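Local atomic coordinates of hypothetic aldehyde deformylating oxygenase (Sulfolobus tokodaii, PDB entry 5V4T), a protein that binds iron in a ferritin-like helical bundle and probably works as an oxidoreductase with aldehyde deformylating oxygenase activity. Residues Ala47-Ser50 with Ile55-Ile58; Ile58-Phe63 with Ile142-Arg147. All coordinates share one frame; numbering follows the deposited sequence.

Interaction 1: residues Ala47-Ser50 with Ile55-Ile58. With FE (Fe (III) ion), chain C.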
loop_
_atom_site.group_PDB
_atom_site.type_symbol
_atom_site.label_atom_id
_atom_site.label_comp_id
_atom_site.label_asym_id
_atom_site.label_seq_id
_atom_site.Cartn_x
_atom_site.Cartn_y
_atom_site.Cartn_z
ATOM N N ALA A 47 -20.096 7.993 -3.473
ATOM C CA ALA A 47 -20.138 8.934 -4.634
ATOM C C ALA A 47 -19.541 10.298 -4.450
ATOM O O ALA A 47 -20.026 11.278 -5.035
ATOM C CB ALA A 47 -21.568 9.068 -5.176
ATOM N N ASN A 48 -18.522 10.389 -3.627
ATOM C CA ASN A 48 -17.813 11.704 -3.517
ATOM C C ASN A 48 -16.376 11.544 -4.046
ATOM O O ASN A 48 -16.173 11.058 -5.190
ATOM C CB ASN A 48 -17.870 12.321 -2.130
ATOM C CG ASN A 48 -17.510 11.380 -1.024
ATOM O OD1 ASN A 48 -17.644 11.763 0.145
ATOM N ND2 ASN A 48 -17.027 10.138 -1.346
ATOM N N TYR A 49 -15.377 11.827 -3.219
ATOM C CA TYR A 49 -14.010 11.500 -3.642
ATOM C C TYR A 49 -13.829 9.979 -3.879
ATOM O O TYR A 49 -12.827 9.581 -4.509
ATOM C CB TYR A 49 -13.024 11.923 -2.545
ATOM C CG TYR A 49 -11.577 11.870 -2.986
ATOM C CD1 TYR A 49 -11.075 12.853 -3.838
ATOM C CD2 TYR A 49 -10.738 10.803 -2.669
ATOM C CE1 TYR A 49 -9.768 12.799 -4.287
ATOM C CE2 TYR A 49 -9.430 10.770 -3.131
ATOM C CZ TYR A 49 -8.968 11.753 -3.942
ATOM O OH TYR A 49 -7.664 11.711 -4.399
ATOM N N SER A 50 -14.721 9.108 -3.355
ATOM C CA SER A 50 -14.513 7.679 -3.482
ATOM C C SER A 50 -14.346 7.221 -4.946
ATOM O O SER A 50 -13.562 6.337 -5.278
ATOM C CB SER A 50 -15.685 6.908 -2.842
ATOM O OG SER A 50 -16.843 7.202 -3.534
ATOM N N ILE A 55 -10.496 5.377 -9.293
ATOM C CA ILE A 55 -9.769 5.673 -10.557
ATOM C C ILE A 55 -8.269 5.804 -10.302
ATOM O O ILE A 55 -7.477 5.270 -11.061
ATOM C CB ILE A 55 -10.343 6.915 -11.230
ATOM C CG1 ILE A 55 -11.710 6.498 -11.830
ATOM C CG2 ILE A 55 -9.424 7.447 -12.291
ATOM C CD1 ILE A 55 -12.592 7.679 -11.977
ATOM N N GLU A 56 -7.895 6.472 -9.205
ATOM C CA GLU A 56 -6.495 6.644 -8.867
ATOM C C GLU A 56 -5.834 5.328 -8.559
ATOM O O GLU A 56 -4.709 5.086 -8.961
ATOM C CB GLU A 56 -6.269 7.653 -7.740
ATOM C CG GLU A 56 -6.518 9.061 -8.204
ATOM C CD GLU A 56 -6.584 10.099 -7.158
ATOM O OE1 GLU A 56 -6.845 9.793 -5.970
ATOM O OE2 GLU A 56 -6.509 11.296 -7.579
ATOM N N GLU A 57 -6.524 4.415 -7.891
ATOM C CA GLU A 57 -5.941 3.114 -7.629
ATOM C C GLU A 57 -5.689 2.332 -8.945
ATOM O O GLU A 57 -4.687 1.636 -9.078
ATOM C CB GLU A 57 -6.796 2.286 -6.715
ATOM C CG GLU A 57 -7.093 2.878 -5.350
ATOM C CD GLU A 57 -5.863 3.005 -4.439
ATOM O OE1 GLU A 57 -4.957 2.213 -4.638
ATOM O OE2 GLU A 57 -5.891 3.814 -3.502
ATOM N N ILE A 58 -6.606 2.431 -9.897
ATOM C CA ILE A 58 -6.388 1.860 -11.196
ATOM C C ILE A 58 -5.209 2.490 -11.877
ATOM O O ILE A 58 -4.411 1.807 -12.478
ATOM C CB ILE A 58 -7.613 1.994 -12.104
ATOM C CG1 ILE A 58 -8.697 1.200 -11.465
ATOM C CG2 ILE A 58 -7.303 1.469 -13.467
ATOM C CD1 ILE A 58 -10.075 1.431 -12.054
HETATM FE FE FE C . -4.487 4.550 -2.266
HETATM O O HOH W 1 -3.518 2.722 -2.218
#
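Y49 and E56 meet two turns apart on the same helix, residues 49-67, one of the iron-bearing helices of a ferritin-like fold. This helix carries an ExxH motif, E57 to H60, as in diiron relatives. With CG anti to the backbone N (chi1 -169°), the Y49 ring reaches obliquely forward, which brings its hydroxyl end to E56. E56 turns its CB toward the tyrosine, and the chain beyond CG is extended. The two side chains cross at about a right angle, with ring and carboxylate planes 66° apart. Y49 OH gives a weak hydrogen bond of 2.6 Å to E56 OE1. Both groups have further partners. R147 NE probably hydrogen-bonds Y49 OH, and R147 NH2 forms a salt bridge with E56 OE2, which also accepts from Q52 NE2. E56 OE1 takes a second hydrogen bond from H148 NE2. These partners satisfy both oxygens of the buried carboxylate. Since H148 binds the iron through ND1, E56 is a second-shell residue that helps fix the rotation of that imidazole. Its negative charge may also polarise the ring toward stronger donation to the metal.

The next residue, E57, does not touch Y49 but reaches the metal itself. Its chain bends at chi2 (-67°). E57 OE2 binds the iron at 2.0 Å, while E57 OE1 stays 3.4 Å from the metal, so the carboxylate is monodentate. E111, E145 and H148 complete the protein ligands. The remaining ligand is water 1, 2.1 Å from the iron, which donates a 2.9 Å hydrogen bond to E57 OE1.

Interaction 2: residues Ile58-Phe63 with Ile142-Arg147; sequences IEHFDF and IEDEAR. With FE (Fe (III) ion), chain C.
H60 points its imidazole at D144 and E145, and both carboxylates meet the edge of the ring. The two are turned very differently. The D144 carboxylate is nearly coplanar with the imidazole, 14° from it. H60 NE2 donates to D144 OD2 at 2.7 Å, on the anti lone pair. The bond is almost straight, at 172°, and holds the ring in its rotation. The E145 carboxylate stands steeply to the ring, 71° away. Its OE2 lies 3.0 Å from H60 CE1, near the ring plane. E145 bends at chi2 and chelates the iron, with OE1 and OE2 each at 2.2 Å from the metal. H60 ND1 lies 2.6 Å from water 3. D144 is held in turn: OD2 also takes water 2, which reaches E59 OE1, and OD1 makes a salt bridge with R147 NH2 at 2.8 Å. H60 closes an ExxH motif, so its place beside the iron-bound E145 is consistent with the second metal position of diiron relatives. The contact ties helix 49-67 to helix 132-155, where H60 and F63 also touch I141, while E145 packs on L119 of helix 98-128.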
loop_
_atom_site.group_PDB
_atom_site.type_symbol
_atom_site.label_atom_id
_atom_site.label_comp_id
_atom_site.label_asym_id
_atom_site.label_seq_id
_atom_site.Cartn_x
_atom_site.Cartn_y
_atom_site.Cartn_z
ATOM N N ILE A 58 -6.606 2.431 -9.897
ATOM C CA ILE A 58 -6.388 1.860 -11.196
ATOM C C ILE A 58 -5.209 2.490 -11.877
ATOM O O ILE A 58 -4.411 1.807 -12.478
ATOM C CB ILE A 58 -7.613 1.994 -12.104
ATOM C CG1 ILE A 58 -8.697 1.200 -11.465
ATOM C CG2 ILE A 58 -7.303 1.469 -13.467
ATOM C CD1 ILE A 58 -10.075 1.431 -12.054
ATOM N N GLU A 59 -5.119 3.795 -11.845
ATOM C CA GLU A 59 -3.923 4.444 -12.370
ATOM C C GLU A 59 -2.600 3.973 -11.776
ATOM O O GLU A 59 -1.567 3.823 -12.495
ATOM C CB GLU A 59 -4.065 5.955 -12.168
ATOM C CG GLU A 59 -5.103 6.574 -13.042
ATOM C CD GLU A 59 -5.245 8.021 -12.856
ATOM O OE1 GLU A 59 -5.110 8.563 -11.714
ATOM O OE2 GLU A 59 -5.416 8.684 -13.903
ATOM N N HIS A 60 -2.610 3.728 -10.458
ATOM C CA HIS A 60 -1.406 3.184 -9.797
ATOM C C HIS A 60 -1.055 1.808 -10.340
ATOM O O HIS A 60 0.109 1.539 -10.752
ATOM C CB HIS A 60 -1.554 3.166 -8.302
ATOM C CG HIS A 60 -1.811 4.503 -7.706
ATOM N ND1 HIS A 60 -2.076 4.641 -6.368
ATOM C CD2 HIS A 60 -1.864 5.742 -8.237
ATOM C CE1 HIS A 60 -2.313 5.914 -6.103
ATOM N NE2 HIS A 60 -2.169 6.604 -7.211
ATOM N N PHE A 61 -2.067 0.946 -10.483
ATOM C CA PHE A 61 -1.849 -0.386 -11.077
ATOM C C PHE A 61 -1.299 -0.255 -12.434
ATOM O O PHE A 61 -0.331 -0.961 -12.804
ATOM C CB PHE A 61 -3.169 -1.121 -11.221
ATOM C CG PHE A 61 -3.605 -1.858 -10.014
ATOM C CD1 PHE A 61 -3.020 -1.681 -8.748
ATOM C CD2 PHE A 61 -4.707 -2.692 -10.142
ATOM C CE1 PHE A 61 -3.489 -2.364 -7.654
ATOM C CE2 PHE A 61 -5.180 -3.382 -9.047
ATOM C CZ PHE A 61 -4.572 -3.215 -7.801
ATOM N N ASP A 62 -1.865 0.646 -13.204
ATOM C CA ASP A 62 -1.416 0.815 -14.596
ATOM C C ASP A 62 0.031 1.314 -14.662
ATOM O O ASP A 62 0.765 0.932 -15.543
ATOM C CB ASP A 62 -2.337 1.696 -15.394
ATOM C CG ASP A 62 -3.706 1.027 -15.638
ATOM O OD1 ASP A 62 -3.800 -0.216 -15.493
ATOM O OD2 ASP A 62 -4.688 1.746 -15.866
ATOM N N PHE A 63 0.433 2.200 -13.770
ATOM C CA PHE A 63 1.825 2.661 -13.699
ATOM C C PHE A 63 2.790 1.468 -13.502
ATOM O O PHE A 63 3.826 1.350 -14.187
ATOM C CB PHE A 63 1.957 3.716 -12.615
ATOM C CG PHE A 63 3.359 3.952 -12.189
ATOM C CD1 PHE A 63 4.225 4.716 -12.970
ATOM C CD2 PHE A 63 3.834 3.339 -11.052
ATOM C CE1 PHE A 63 5.551 4.858 -12.620
ATOM C CE2 PHE A 63 5.150 3.503 -10.659
ATOM C CZ PHE A 63 6.012 4.249 -11.482
ATOM N N ILE A 142 2.604 8.982 -3.971
ATOM C CA ILE A 142 2.681 9.555 -2.595
ATOM C C ILE A 142 1.690 10.682 -2.457
ATOM O O ILE A 142 0.940 10.732 -1.450
ATOM C CB ILE A 142 4.116 9.982 -2.224
ATOM C CG1 ILE A 142 4.979 8.764 -2.069
ATOM C CG2 ILE A 142 4.168 10.854 -1.016
ATOM C CD1 ILE A 142 6.464 9.033 -2.027
ATOM N N GLU A 143 1.656 11.596 -3.428
ATOM C CA GLU A 143 0.688 12.690 -3.364
ATOM C C GLU A 143 -0.741 12.215 -3.309
ATOM O O GLU A 143 -1.547 12.719 -2.497
ATOM C CB GLU A 143 0.918 13.645 -4.509
ATOM C CG GLU A 143 0.113 14.913 -4.478
ATOM C CD GLU A 143 0.521 15.846 -5.641
ATOM O OE1 GLU A 143 1.025 15.370 -6.688
ATOM O OE2 GLU A 143 0.322 17.054 -5.486
ATOM N N ASP A 144 -1.065 11.261 -4.195
ATOM C CA ASP A 144 -2.391 10.692 -4.226
ATOM C C ASP A 144 -2.712 10.057 -2.887
ATOM O O ASP A 144 -3.818 10.233 -2.367
ATOM C CB ASP A 144 -2.528 9.629 -5.288
ATOM C CG ASP A 144 -2.594 10.168 -6.719
ATOM O OD1 ASP A 144 -2.572 11.397 -6.984
ATOM O OD2 ASP A 144 -2.584 9.267 -7.622
ATOM N N GLU A 145 -1.765 9.301 -2.331
ATOM C CA GLU A 145 -2.033 8.543 -1.116
ATOM C C GLU A 145 -2.307 9.422 0.073
ATOM O O GLU A 145 -3.102 9.051 0.973
ATOM C CB GLU A 145 -0.936 7.517 -0.828
ATOM C CG GLU A 145 -0.928 6.359 -1.832
ATOM C CD GLU A 145 -2.283 5.689 -1.991
ATOM O OE1 GLU A 145 -2.963 5.484 -0.961
ATOM O OE2 GLU A 145 -2.665 5.379 -3.150
ATOM N N ALA A 146 -1.689 10.595 0.137
ATOM C CA ALA A 146 -2.007 11.550 1.174
ATOM C C ALA A 146 -3.465 11.953 1.162
ATOM O O ALA A 146 -4.113 12.022 2.210
ATOM C CB ALA A 146 -1.102 12.779 1.093
ATOM N N ARG A 147 -4.030 12.133 -0.017
ATOM C CA ARG A 147 -5.459 12.416 -0.118
ATOM C C ARG A 147 -6.296 11.219 0.170
ATOM O O ARG A 147 -7.381 11.336 0.770
ATOM C CB ARG A 147 -5.776 12.947 -1.499
ATOM C CG ARG A 147 -5.291 14.338 -1.840
ATOM C CD ARG A 147 -5.954 14.831 -3.157
ATOM N NE ARG A 147 -5.785 13.929 -4.313
ATOM C CZ ARG A 147 -4.737 13.900 -5.150
ATOM N NH1 ARG A 147 -3.704 14.685 -4.982
ATOM N NH2 ARG A 147 -4.710 13.042 -6.145
HETATM FE FE FE C . -4.487 4.550 -2.266
HETATM O O HOH W 2 -2.668 9.383 -10.268
HETATM O O HOH W 3 -1.708 2.616 -4.808
HETATM O O HOH W 1 -3.518 2.722 -2.218
#

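In the fold
Both interactions use helix 49-67, share I58 and border the same iron. Interaction 1 stays within that helix and is only partly buried. Interaction 2 is a buried contact nearer the centre of the chain, and it joins two helices that are distant in sequence. Their metal ligands differ in grip: the glutamate of 55-58 binds through one oxygen, that of 142-147 through two. The hydrogen bonds differ too. Interaction 1 rests on a weak tyrosine-carboxylate bond, interaction 2 on a straight histidine-carboxylate bond. R147 links them, since its guanidinium serves Y49 and E56 on one helix and D144 on its own. Water 1 is common to both.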